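Local coordinates for methyltransferase (Streptococcus mutans, PDB 2B78), which is of unknown function but probably transfers methyl groups from S-adenosyl-L-methionine, perhaps to RNA, at residues N125-V128 / Y129-R132. Residues are numbered along the deposited sequence; the frame is centred on the assembly and turned at random.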
loop_
_atom_site.group_PDB
_atom_site.type_symbol
_atom_site.label_atom_id
_atom_site.label_comp_id
_atom_site.label_asym_id
_atom_site.label_seq_id
_atom_site.Cartn_x
_atom_site.Cartn_y
_atom_site.Cartn_z
ATOM N N ASN A 125 5.850 9.682 10.896
ATOM C CA ASN A 125 5.810 10.972 11.571
ATOM C C ASN A 125 7.063 11.189 12.419
ATOM O O ASN A 125 7.757 10.235 12.776
ATOM C CB ASN A 125 4.527 11.107 12.409
ATOM C CG ASN A 125 4.438 10.096 13.534
ATOM O OD1 ASN A 125 5.199 10.155 14.501
ATOM N ND2 ASN A 125 3.489 9.162 13.422
ATOM N N SER A 126 7.362 12.446 12.731
ATOM C CA SER A 126 8.560 12.757 13.503
ATOM C C SER A 126 8.585 12.177 14.911
ATOM O O SER A 126 9.660 11.875 15.444
ATOM C CB SER A 126 8.769 14.271 13.575
ATOM O OG SER A 126 7.650 14.921 14.144
ATOM N N PHE A 127 7.420 12.023 15.533
ATOM C CA PHE A 127 7.407 11.476 16.882
ATOM C C PHE A 127 7.932 10.045 16.965
ATOM O O PHE A 127 8.835 9.757 17.762
ATOM C CB PHE A 127 6.015 11.517 17.492
ATOM C CG PHE A 127 5.978 11.011 18.905
ATOM C CD1 PHE A 127 6.538 11.758 19.938
ATOM C CD2 PHE A 127 5.434 9.766 19.196
ATOM C CE1 PHE A 127 6.561 11.272 21.244
ATOM C CE2 PHE A 127 5.448 9.268 20.495
ATOM C CZ PHE A 127 6.016 10.024 21.522
ATOM N N VAL A 128 7.372 9.136 16.173
ATOM C CA VAL A 128 7.852 7.760 16.229
ATOM C C VAL A 128 9.313 7.714 15.819
ATOM O O VAL A 128 10.085 6.895 16.318
ATOM C CB VAL A 128 7.045 6.813 15.321
ATOM C CG1 VAL A 128 5.617 6.701 15.827
ATOM C CG2 VAL A 128 7.075 7.309 13.891
ATOM N N TYR A 129 9.698 8.604 14.915
ATOM C CA TYR A 129 11.076 8.636 14.465
ATOM C C TYR A 129 11.992 8.983 15.635
ATOM O O TYR A 129 13.046 8.381 15.799
ATOM C CB TYR A 129 11.241 9.664 13.339
ATOM C CG TYR A 129 12.616 9.653 12.723
ATOM C CD1 TYR A 129 13.079 8.529 12.040
ATOM C CD2 TYR A 129 13.481 10.740 12.869
ATOM C CE1 TYR A 129 14.372 8.477 11.523
ATOM C CE2 TYR A 129 14.779 10.701 12.351
ATOM C CZ TYR A 129 15.214 9.565 11.683
ATOM O OH TYR A 129 16.493 9.500 11.187
ATOM N N GLN A 130 11.591 9.941 16.463
ATOM C CA GLN A 130 12.437 10.323 17.589
ATOM C C GLN A 130 12.569 9.224 18.646
ATOM O O GLN A 130 13.584 9.153 19.348
ATOM C CB GLN A 130 11.937 11.627 18.228
ATOM C CG GLN A 130 10.610 11.528 18.955
ATOM C CD GLN A 130 10.204 12.848 19.586
ATOM O OE1 GLN A 130 9.981 13.842 18.888
ATOM N NE2 GLN A 130 10.116 12.867 20.914
ATOM N N ILE A 131 11.569 8.354 18.763
ATOM C CA ILE A 131 11.662 7.279 19.750
ATOM C C ILE A 131 11.913 5.938 19.075
ATOM O O ILE A 131 11.601 4.892 19.643
ATOM C CB ILE A 131 10.368 7.132 20.587
ATOM C CG1 ILE A 131 9.194 6.765 19.677
ATOM C CG2 ILE A 131 10.079 8.415 21.349
ATOM C CD1 ILE A 131 7.973 6.286 20.428
ATOM N N ARG A 132 12.496 5.956 17.882
ATOM C CA ARG A 132 12.708 4.712 17.158
ATOM C C ARG A 132 13.723 3.728 17.723
ATOM O O ARG A 132 13.662 2.543 17.394
ATOM C CB ARG A 132 13.017 5.000 15.683
ATOM C CG ARG A 132 14.396 5.556 15.363
ATOM C CD ARG A 132 14.396 6.029 13.909
ATOM N NE ARG A 132 15.674 5.844 13.230
ATOM C CZ ARG A 132 16.755 6.589 13.434
ATOM N NH1 ARG A 132 16.726 7.588 14.307
ATOM N NH2 ARG A 132 17.866 6.331 12.758
#
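Phe127 meets Gln130 and Ile131 along the short helix 126-130, a local contact at an N-capped turn that links strand 118-123 to helix 132-142. Asn125 is the N-cap: its OD1 accepts from Val128 N at 2.9 Å, with a nearly straight N-H...O angle of 171° and the donor tilted from the carbonyl plane. The same amide faces strand 45-54, where its ND2 donates to Tyr50 and Gln54, so the cap also joins this helix to the sheet of the PUA-like region. The helix itself is held by Gln130 N to Ser126 O at 2.9 Å, while the bond from Tyr129 N to Asn125 O is weak at 3.3 Å. The chain leaves helical geometry at Ile131, itself the N-cap residue of helix 132-142.

With chi1 at -178°, CG of Phe127 turns away from the backbone nitrogen, which lays the ring alongside the next turn. Gln130 approaches one end of that ring obliquely, its CD 3.8 Å from Phe127 CD1, with ring and amide planes 43° apart. Its OE1 is bonded to Asn33, which also bonds Ser126 OG; this fixes the amide while NE2 lies against Phe127 CD1 and CE1. Tyr50 of strand 45-54 stacks on the buried Phe127 ring. Tyr129 points the other way, meeting Trp123 edge-to-face, and its CE1 sits over one face of the Arg132 guanidinium, 3.3 Å from the plane and displaced from its centre; that guanidinium is anchored through NE by a salt bridge to Glu151 of strand 148-153. On the same side of the Phe127 ring plane as Gln130 CD, but over the opposite carbon, Ile131 brings its apolar tip obliquely, CD1 3.9 Å from Phe127 CE2.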